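Side-chain contacts in ureidoglycolate hydrolase (Arabidopsis thaliana, PDB 4PXE), which hydrolyses (S)-ureidoglycolate to glyoxylate, ammonium and carbon dioxide in plant purine catabolism, working as a manganese-dependent homodimer: residues 208-211 with 212-215; 246-250 with 251-255. All coordinates share one frame; numbering follows the deposited sequence.

Contact 1: residues 208-211 with 212-215; sequences HIEQ and GPIL. With MN (manganese (II) ion), chain C.
Glu210 takes the backbone N-H groups of Ile214 and Leu215, the first two residues of helix 214-218, one on each carboxylate oxygen. In this M20-family fold the chain passes here from the end of strand 201-209, through a short loop, into helix 214-218. Ile214 N meets the syn lone pair of Glu210 OE2 at 2.9 Å, while Leu215 N gives the straighter bond to Glu210 OE1, 2.9 Å long with an angle of 167° at hydrogen. The two bonds fix the rotation of the carboxylate.

Packing is closest around this group. With CG opposite the backbone N (chi1 -180°), the extended chain of Glu210 runs alongside Gly212, bringing OE2 to 3.0 Å from Gly212 C. Leu215 presses CG to 3.3 Å from Glu210 OE1, and Met372 of strand 369-374 and Phe393 of strand 389-394 pack against Glu210 and Leu215. The outer side is looser: Pro213 and Ile214 are partly exposed, Pro213 CD comes no nearer than 4.1 Å to Glu210 OE2, and the end of Ile214 leads away from 208-211.

Away from the helix, the same turn faces the catalytic manganese and its waters, and residues 208-211 all belong to the substrate-binding site. His208 binds the metal through NE2, beside His92 and Asp103. Gln211 reaches toward the metal instead of the helix; its OE1 lies within hydrogen-bonding distance of a metal-bound water, whose protons have other acceptors in reach, and its NE2 is hydrogen-bonded to Ser401. The imidazole of His208 is steadied from behind, where ND1 donates in the ring plane to a lone pair of Ile209 O at 2.8 Å, with an angle of 170° at hydrogen.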
ATOM      1  N   HIS A 208      -2.366   1.911 -32.509  1.00 10.56           N
ATOM      2  CA  HIS A 208      -2.744   1.963 -31.091  1.00 10.78           C
ATOM      3  C   HIS A 208      -4.197   2.399 -30.942  1.00 11.78           C
ATOM      4  O   HIS A 208      -4.702   3.200 -31.739  1.00 11.13           O
ATOM      5  CB  HIS A 208      -1.813   2.930 -30.318  1.00 11.39           C
ATOM      6  CG  HIS A 208      -1.716   2.645 -28.842  1.00 10.86           C
ATOM      7  ND1 HIS A 208      -2.738   2.911 -27.954  1.00 10.62           N
ATOM      8  CD2 HIS A 208      -0.712   2.109 -28.105  1.00 11.22           C
ATOM      9  CE1 HIS A 208      -2.373   2.549 -26.736  1.00 10.95           C
ATOM     10  NE2 HIS A 208      -1.148   2.059 -26.801  1.00 11.24           N
ATOM     11  N   ILE A 209      -4.885   1.879 -29.928  1.00 10.44           N
ATOM     12  CA  ILE A 209      -6.204   2.426 -29.617  1.00 10.65           C
ATOM     13  C   ILE A 209      -6.079   3.903 -29.242  1.00 10.30           C
ATOM     14  O   ILE A 209      -5.076   4.330 -28.657  1.00 11.26           O
ATOM     15  CB  ILE A 209      -6.932   1.632 -28.519  1.00 10.93           C
ATOM     16  CG1 ILE A 209      -6.154   1.675 -27.192  1.00 10.39           C
ATOM     17  CG2 ILE A 209      -7.148   0.194 -28.968  1.00 12.10           C
ATOM     18  CD1 ILE A 209      -6.969   1.173 -25.975  1.00 12.03           C
ATOM     19  N   GLU A 210      -7.096   4.689 -29.576  1.00 10.33           N
ATOM     20  CA  GLU A 210      -7.027   6.125 -29.329  1.00 10.86           C
ATOM     21  C   GLU A 210      -6.823   6.489 -27.854  1.00 11.59           C
ATOM     22  O   GLU A 210      -6.127   7.461 -27.549  1.00 12.13           O
ATOM     23  CB  GLU A 210      -8.309   6.808 -29.820  1.00 11.61           C
ATOM     24  CG  GLU A 210      -8.298   8.319 -29.591  1.00 13.26           C
ATOM     25  CD  GLU A 210      -9.648   8.970 -29.783  1.00 13.72           C
ATOM     26  OE1 GLU A 210     -10.444   8.445 -30.590  1.00 14.18           O
ATOM     27  OE2 GLU A 210      -9.910  10.012 -29.136  1.00 13.29           O
ATOM     28  N   GLN A 211      -7.443   5.727 -26.947  1.00 12.10           N
ATOM     29  CA  GLN A 211      -7.481   6.078 -25.521  1.00 11.07           C
ATOM     30  C   GLN A 211      -8.166   7.426 -25.307  1.00 11.97           C
ATOM     31  O   GLN A 211      -7.843   8.173 -24.375  1.00 13.52           O
ATOM     32  CB  GLN A 211      -6.080   6.028 -24.893  1.00 11.41           C
ATOM     33  CG  GLN A 211      -5.408   4.695 -25.142  1.00 11.07           C
ATOM     34  CD  GLN A 211      -4.026   4.595 -24.544  1.00 11.24           C
ATOM     35  OE1 GLN A 211      -3.078   5.209 -25.037  1.00 12.75           O
ATOM     36  NE2 GLN A 211      -3.883   3.773 -23.510  1.00 12.16           N
ATOM     37  N   GLY A 212      -9.131   7.717 -26.176  1.00 11.94           N
ATOM     38  CA  GLY A 212      -9.992   8.883 -26.051  1.00 12.30           C
ATOM     39  C   GLY A 212     -11.248   8.594 -26.854  1.00 11.41           C
ATOM     40  O   GLY A 212     -11.313   7.584 -27.559  1.00 12.51           O
ATOM     41  N   PRO A 213     -12.250   9.470 -26.752  1.00 11.81           N
ATOM     42  CA  PRO A 213     -13.563   9.209 -27.346  1.00 11.50           C
ATOM     43  C   PRO A 213     -13.772   9.908 -28.689  1.00 11.86           C
ATOM     44  O   PRO A 213     -14.866   9.796 -29.228  1.00 13.26           O
ATOM     45  CB  PRO A 213     -14.507   9.824 -26.317  1.00 14.25           C
ATOM     46  CG  PRO A 213     -13.746  11.039 -25.858  1.00 15.07           C
ATOM     47  CD  PRO A 213     -12.286  10.612 -25.818  1.00 13.20           C
ATOM     48  N   ILE A 214     -12.766  10.600 -29.210  1.00 11.71           N
ATOM     49  CA  ILE A 214     -12.967  11.477 -30.363  1.00 13.00           C
ATOM     50  C   ILE A 214     -13.387  10.745 -31.637  1.00 12.53           C
ATOM     51  O   ILE A 214     -14.379  11.122 -32.269  1.00 13.42           O
ATOM     52  CB  ILE A 214     -11.729  12.358 -30.633  1.00 13.79           C
ATOM     53  CG1 ILE A 214     -11.438  13.259 -29.428  1.00 17.11           C
ATOM     54  CG2 ILE A 214     -11.928  13.174 -31.914  1.00 15.98           C
ATOM     55  CD1 ILE A 214     -12.500  14.292 -29.163  1.00 25.43           C
ATOM     56  N   LEU A 215     -12.666   9.692 -32.009  1.00 11.02           N
ATOM     57  CA  LEU A 215     -13.006   8.975 -33.234  1.00 11.89           C
ATOM     58  C   LEU A 215     -14.390   8.359 -33.109  1.00 13.16           C
ATOM     59  O   LEU A 215     -15.196   8.434 -34.040  1.00 12.61           O
ATOM     60  CB  LEU A 215     -11.965   7.899 -33.554  1.00 10.96           C
ATOM     61  CG  LEU A 215     -10.561   8.393 -33.893  1.00 10.91           C
ATOM     62  CD1 LEU A 215      -9.609   7.216 -33.952  1.00 13.89           C
ATOM     63  CD2 LEU A 215     -10.540   9.166 -35.220  1.00 14.41           C
TER
HETATM   64 MN    MN C 501       0.056   1.858 -24.822  1.00 11.58          MN
HETATM   65  O   HOH W   1      -0.534   4.242 -24.489  1.00 16.20           O
HETATM   66  O   HOH W   2       1.741   2.883 -25.861  1.00 14.22           O
HETATM   67  O   HOH W   3       0.624   2.291 -22.719  1.00 17.49           O

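Contact 2: residues 246-250 with 251-255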
ATOM      1  N   GLY A 246      -2.997   7.142  19.460  1.00 11.71           N
ATOM      2  CA  GLY A 246      -3.841   7.464  20.596  1.00 12.91           C
ATOM      3  C   GLY A 246      -3.202   8.442  21.561  1.00 12.06           C
ATOM      4  O   GLY A 246      -3.889   9.208  22.233  1.00 14.02           O
ATOM      5  N   ALA A 247      -1.876   8.443  21.616  1.00 12.49           N
ATOM      6  CA  ALA A 247      -1.182   9.146  22.689  1.00 14.23           C
ATOM      7  C   ALA A 247      -0.474  10.437  22.289  1.00 16.96           C
ATOM      8  O   ALA A 247      -0.278  11.322  23.128  1.00 17.52           O
ATOM      9  CB  ALA A 247      -0.211   8.199  23.384  1.00 16.83           C
ATOM     10  N   VAL A 248      -0.066  10.561  21.032  1.00 13.00           N
ATOM     11  CA  VAL A 248       0.584  11.799  20.609  1.00 12.60           C
ATOM     12  C   VAL A 248      -0.476  12.864  20.341  1.00 13.75           C
ATOM     13  O   VAL A 248      -1.303  12.723  19.434  1.00 12.66           O
ATOM     14  CB  VAL A 248       1.451  11.601  19.356  1.00 12.25           C
ATOM     15  CG1 VAL A 248       2.125  12.918  18.985  1.00 14.33           C
ATOM     16  CG2 VAL A 248       2.487  10.496  19.592  1.00 12.57           C
ATOM     17  N   LEU A 249      -0.471  13.922  21.146  1.00 16.30           N
ATOM     18  CA  LEU A 249      -1.497  14.945  21.014  1.00 15.23           C
ATOM     19  C   LEU A 249      -1.271  15.757  19.741  1.00 14.26           C
ATOM     20  O   LEU A 249      -0.141  15.899  19.271  1.00 13.91           O
ATOM     21  CB  LEU A 249      -1.526  15.831  22.263  1.00 16.51           C
ATOM     22  CG  LEU A 249      -1.771  15.023  23.548  1.00 15.80           C
ATOM     23  CD1 LEU A 249      -1.904  15.938  24.770  1.00 19.18           C
ATOM     24  CD2 LEU A 249      -2.988  14.097  23.430  1.00 15.94           C
ATOM     25  N   MET A 250      -2.358  16.288  19.191  1.00 15.77           N
ATOM     26  CA  MET A 250      -2.307  16.933  17.879  1.00 15.30           C
ATOM     27  C   MET A 250      -1.236  18.030  17.697  1.00 16.37           C
ATOM     28  O   MET A 250      -0.559  18.043  16.677  1.00 17.82           O
ATOM     29  CB  MET A 250      -3.700  17.431  17.461  1.00 15.80           C
ATOM     30  CG  MET A 250      -4.786  16.353  17.469  1.00 15.50           C
ATOM     31  SD  MET A 250      -4.620  15.087  16.187  1.00 15.34           S
ATOM     32  CE  MET A 250      -5.184  16.003  14.753  1.00 16.88           C
ATOM     33  N   PRO A 251      -1.057  18.930  18.687  1.00 16.88           N
ATOM     34  CA  PRO A 251      -0.040  19.979  18.490  1.00 19.59           C
ATOM     35  C   PRO A 251       1.401  19.484  18.349  1.00 18.63           C
ATOM     36  O   PRO A 251       2.265  20.255  17.932  1.00 21.62           O
ATOM     37  CB  PRO A 251      -0.154  20.819  19.765  1.00 21.95           C
ATOM     38  CG  PRO A 251      -1.539  20.596  20.250  1.00 21.66           C
ATOM     39  CD  PRO A 251      -1.820  19.148  19.930  1.00 18.04           C
ATOM     40  N   TYR A 252       1.665  18.228  18.698  1.00 15.42           N
ATOM     41  CA  TYR A 252       3.030  17.717  18.676  1.00 16.98           C
ATOM     42  C   TYR A 252       3.337  16.858  17.458  1.00 15.83           C
ATOM     43  O   TYR A 252       4.436  16.319  17.337  1.00 18.07           O
ATOM     44  CB  TYR A 252       3.316  16.940  19.960  1.00 17.33           C
ATOM     45  CG  TYR A 252       3.057  17.780  21.185  1.00 20.63           C
ATOM     46  CD1 TYR A 252       3.988  18.721  21.608  1.00 24.80           C
ATOM     47  CD2 TYR A 252       1.872  17.662  21.892  1.00 20.33           C
ATOM     48  CE1 TYR A 252       3.751  19.502  22.724  1.00 25.84           C
ATOM     49  CE2 TYR A 252       1.622  18.442  23.010  1.00 21.99           C
ATOM     50  CZ  TYR A 252       2.564  19.358  23.415  1.00 25.03           C
ATOM     51  OH  TYR A 252       2.318  20.133  24.529  1.00 28.71           O
ATOM     52  N   ARG A 253       2.370  16.755  16.549  1.00 15.85           N
ATOM     53  CA  ARG A 253       2.499  15.904  15.370  1.00 15.24           C
ATOM     54  C   ARG A 253       3.186  16.577  14.188  1.00 16.26           C
ATOM     55  O   ARG A 253       3.241  17.805  14.094  1.00 17.11           O
ATOM     56  CB  ARG A 253       1.113  15.419  14.939  1.00 14.94           C
ATOM     57  CG  ARG A 253       0.441  14.583  16.014  1.00 12.34           C
ATOM     58  CD  ARG A 253      -0.907  14.060  15.554  1.00 13.69           C
ATOM     59  NE  ARG A 253      -1.464  13.156  16.552  1.00 13.33           N
ATOM     60  CZ  ARG A 253      -2.340  12.192  16.296  1.00 11.17           C
ATOM     61  NH1 ARG A 253      -2.760  11.983  15.055  1.00 11.88           N
ATOM     62  NH2 ARG A 253      -2.775  11.417  17.290  1.00 11.84           N
ATOM     63  N   ASN A 254       3.717  15.738  13.304  1.00 13.97           N
ATOM     64  CA  ASN A 254       4.169  16.155  11.985  1.00 14.00           C
ATOM     65  C   ASN A 254       3.836  15.015  11.020  1.00 12.17           C
ATOM     66  O   ASN A 254       4.685  14.223  10.609  1.00 13.23           O
ATOM     67  CB  ASN A 254       5.644  16.633  11.975  1.00 15.03           C
ATOM     68  CG  ASN A 254       6.652  15.556  12.358  1.00 14.80           C
ATOM     69  OD1 ASN A 254       6.338  14.581  13.050  1.00 15.76           O
ATOM     70  ND2 ASN A 254       7.883  15.738  11.907  1.00 16.10           N
ATOM     71  N   ASP A 255       2.540  14.940  10.721  1.00 15.22           N
ATOM     72  CA  ASP A 255       1.917  13.792  10.065  1.00 14.62           C
ATOM     73  C   ASP A 255       2.249  13.772   8.572  1.00 13.49           C
ATOM     74  O   ASP A 255       1.783  14.629   7.819  1.00 15.82           O
ATOM     75  CB  ASP A 255       0.399  13.877  10.296  1.00 14.19           C
ATOM     76  CG  ASP A 255      -0.364  12.635   9.842  1.00 14.11           C
ATOM     77  OD1 ASP A 255      -0.037  12.043   8.793  1.00 13.17           O
ATOM     78  OD2 ASP A 255      -1.331  12.269  10.544  1.00 13.01           O
TER
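Arg253 grips the carbonyl oxygen of Val248 side-on, NE and NH2 both converging on that one atom. Each bond is 2.9 Å long, from Arg253 NE and from Arg253 NH2 to Val248 O, and the oxygen lies practically in the guanidinium plane. Seen from the carbonyl, the donors differ: NH2 arrives in its plane, NE from above it. Met250 lays SD over one guanidinium face, 3.7 Å from Arg253 CZ and offset toward the rim. The bend at chi2 (-69°) carries SD there, whereas the chain of Arg253 stays extended from CG to NE. Lower down the arginine, Val248 CG1 packs against Arg253 CG at 3.8 Å.

A 3-10 turn sets these groups in position. Tyr252 N donates to Leu249 O at 3.0 Å and Arg253 N to Met250 O at 3.2 Å, bringing the chain back toward Val248. On the turn itself, Leu249 CB lies in plane at the edge of the Tyr252 ring, 3.9 Å from Tyr252 CD2.

Further out, Arg253 NH1 is hydrogen-bonded to Thr282 OG1 of the second subunit, consistent with the need for this arginine in dimerization inferred from relatives. Met250 packs on Val271 of that subunit. Within its own chain, Asp255 N-caps helix 256-272, its OD1 accepting from Leu258 N.

Within one chain the two contacts lie about 34 Å apart at their nearest atoms and have no secondary-structure element in common. Contact 1 is partly buried and joins a strand end to a helix; contact 2 is a surface loop in the dimerization region. Both use a charged side chain to hold nearby backbone, with opposite chemistry: a carboxylate accepts from two N-H groups in contact 1, whereas a guanidinium donates twice to one carbonyl in contact 2. The dimer brings the two regions together. Ala247 of contact 2 packs on Gln211 of the second subunit, and Gln211 in turn touches His244 across the interface, where both residues belong to the substrate site.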